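Local coordinates for protein TonB-dependent siderophore receptor (Pseudomonas aeruginosa 39016, PDB 5NEC) that probably takes up iron-loaded siderophores, and perhaps siderophore-drug conjugates, across the outer membrane with energy passed on by TonB, at residues S372-Y377 with A424-V429. Sequence-based numbering, arbitrary orientation.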
loop_
_atom_site.group_PDB
_atom_site.type_symbol
_atom_site.label_atom_id
_atom_site.label_comp_id
_atom_site.label_asym_id
_atom_site.label_seq_id
_atom_site.Cartn_x
_atom_site.Cartn_y
_atom_site.Cartn_z
ATOM N N SER A 372 7.748 7.867 -18.874
ATOM C CA SER A 372 7.758 6.415 -18.722
ATOM C C SER A 372 8.092 5.734 -20.037
ATOM O O SER A 372 7.736 6.213 -21.106
ATOM C CB SER A 372 6.458 5.895 -18.113
ATOM O OG SER A 372 5.415 5.955 -19.032
ATOM N N LYS A 373 8.810 4.627 -19.931
ATOM C CA LYS A 373 9.170 3.801 -21.065
ATOM C C LYS A 373 8.722 2.394 -20.743
ATOM O O LYS A 373 9.259 1.803 -19.825
ATOM C CB LYS A 373 10.678 3.841 -21.276
ATOM C CG LYS A 373 11.190 5.245 -21.501
ATOM C CD LYS A 373 12.661 5.256 -21.934
ATOM C CE LYS A 373 13.022 6.519 -22.735
ATOM N NZ LYS A 373 13.853 7.486 -21.952
ATOM N N ARG A 374 7.738 1.877 -21.484
ATOM C CA ARG A 374 7.267 0.492 -21.306
ATOM C C ARG A 374 7.731 -0.399 -22.465
ATOM O O ARG A 374 7.401 -0.150 -23.608
ATOM C CB ARG A 374 5.737 0.432 -21.130
ATOM C CG ARG A 374 5.250 -0.967 -20.679
ATOM C CD ARG A 374 3.748 -1.156 -20.456
ATOM N NE ARG A 374 2.919 -0.763 -21.611
ATOM C CZ ARG A 374 2.638 -1.510 -22.687
ATOM N NH1 ARG A 374 3.119 -2.747 -22.829
ATOM N NH2 ARG A 374 1.864 -0.998 -23.653
ATOM N N ASP A 375 8.513 -1.429 -22.164
ATOM C CA ASP A 375 8.953 -2.415 -23.160
ATOM C C ASP A 375 8.614 -3.823 -22.626
ATOM O O ASP A 375 7.803 -3.951 -21.738
ATOM C CB ASP A 375 10.455 -2.231 -23.448
ATOM C CG ASP A 375 10.889 -2.835 -24.816
ATOM O OD1 ASP A 375 10.243 -2.544 -25.842
ATOM O OD2 ASP A 375 11.880 -3.611 -24.864
ATOM N N GLY A 376 9.199 -4.871 -23.184
ATOM C CA GLY A 376 8.993 -6.225 -22.713
ATOM C C GLY A 376 9.931 -7.202 -23.393
ATOM O O GLY A 376 10.918 -6.793 -23.988
ATOM N N TYR A 377 9.611 -8.490 -23.294
ATOM C CA TYR A 377 10.370 -9.571 -23.899
ATOM C C TYR A 377 9.480 -10.334 -24.882
ATOM O O TYR A 377 8.275 -10.287 -24.775
ATOM C CB TYR A 377 10.861 -10.559 -22.835
ATOM C CG TYR A 377 11.872 -10.019 -21.864
ATOM C CD1 TYR A 377 13.241 -10.007 -22.174
ATOM C CD2 TYR A 377 11.480 -9.536 -20.621
ATOM C CE1 TYR A 377 14.186 -9.512 -21.284
ATOM C CE2 TYR A 377 12.414 -9.037 -19.720
ATOM C CZ TYR A 377 13.763 -9.021 -20.060
ATOM O OH TYR A 377 14.672 -8.546 -19.149
ATOM N N ALA A 424 11.022 -2.048 -28.501
ATOM C CA ALA A 424 10.028 -1.310 -29.265
ATOM C C ALA A 424 9.030 -0.737 -28.272
ATOM O O ALA A 424 7.882 -1.148 -28.226
ATOM C CB ALA A 424 9.352 -2.239 -30.270
ATOM N N PRO A 425 9.476 0.235 -27.464
ATOM C CA PRO A 425 8.717 0.654 -26.304
ATOM C C PRO A 425 7.559 1.617 -26.561
ATOM O O PRO A 425 7.522 2.264 -27.588
ATOM C CB PRO A 425 9.774 1.371 -25.459
ATOM C CG PRO A 425 10.679 1.959 -26.460
ATOM C CD PRO A 425 10.714 1.021 -27.616
ATOM N N LEU A 426 6.647 1.711 -25.595
ATOM C CA LEU A 426 5.696 2.815 -25.537
ATOM C C LEU A 426 6.315 3.841 -24.596
ATOM O O LEU A 426 6.557 3.530 -23.422
ATOM C CB LEU A 426 4.329 2.358 -25.014
ATOM C CG LEU A 426 3.276 3.425 -24.687
ATOM C CD1 LEU A 426 2.874 4.200 -25.933
ATOM C CD2 LEU A 426 2.059 2.731 -24.074
ATOM N N ASN A 427 6.593 5.036 -25.120
ATOM C CA ASN A 427 7.233 6.107 -24.372
ATOM C C ASN A 427 6.245 7.227 -24.143
ATOM O O ASN A 427 5.717 7.776 -25.093
ATOM C CB ASN A 427 8.411 6.680 -25.149
ATOM C CG ASN A 427 9.561 5.707 -25.283
ATOM O OD1 ASN A 427 9.703 4.747 -24.519
ATOM N ND2 ASN A 427 10.393 5.948 -26.280
ATOM N N THR A 428 6.024 7.590 -22.892
ATOM C CA THR A 428 5.032 8.579 -22.533
ATOM C C THR A 428 5.654 9.717 -21.718
ATOM O O THR A 428 6.405 9.462 -20.778
ATOM C CB THR A 428 3.915 7.925 -21.699
ATOM O OG1 THR A 428 3.476 6.714 -22.344
ATOM C CG2 THR A 428 2.734 8.893 -21.514
ATOM N N VAL A 429 5.337 10.958 -22.083
ATOM C CA VAL A 429 5.765 12.138 -21.335
ATOM C C VAL A 429 4.515 12.865 -20.830
ATOM O O VAL A 429 3.709 13.328 -21.639
ATOM C CB VAL A 429 6.626 13.074 -22.209
ATOM C CG1 VAL A 429 6.970 14.360 -21.460
ATOM C CG2 VAL A 429 7.896 12.347 -22.656
HETATM O O HOH W 1 4.673 4.481 -21.418
#
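Two neighbouring strands of the β-barrel, 357-379 and 426-444, pair antiparallel here through S372-R374 and L426-T428, at the surface, with the centre of the contact about 25 Å from the centre of the chain. S372 with T428 and R374 with L426 are hydrogen-bonded pairs, each closed by two reciprocal N-H···O=C bonds; the straightest runs from R374 N to L426 O (2.8 Å, 178° at the hydrogen). Between them K373 and N427 form a non-hydrogen-bonded pair; their backbone groups bond outward instead, K373 to T338 of strand 327-354 and N427 to K463 of strand 447-464.

S372, R374, L426 and T428 share one face. Both hydroxyls suit a wet surface: S372 OG, placed between its backbone N and carbonyl carbon (chi1 73°), stands 3.9 Å from T428 OG1, and one water bridges them. That water also donates to L426 O, 2.9 Å away, so this carbonyl serves both R374 N and the water. Farther along, R374 bends at chi3, and its NH2 meets the methyl CD2 of L426 at 3.8 Å, a van der Waals contact.

On the other face the aliphatic stem of K373 slants across the N427 amide, with CG 3.4 Å from OD1, while the ammonium end leads away. Lysine suits this exposed place because its methylenes can lie against the amide oxygen; N427 CG sits beside its own backbone N (chi1 -68°), which brings OD1 to them. Beyond the R374-L426 pair comes P425, whose nitrogen carries no hydrogen, and here the side chain of D375 makes the link. Its OD1 accepts A424 N at 2.8 Å on the syn side, while OD2 binds Y423 N and forms a salt bridge with R421. One buried residue thus ties the chain leading into strand 426-444 to strand 357-379, at the end of an antiparallel pair of neighbouring strands, the arrangement of the β-barrel of TonB-dependent receptors.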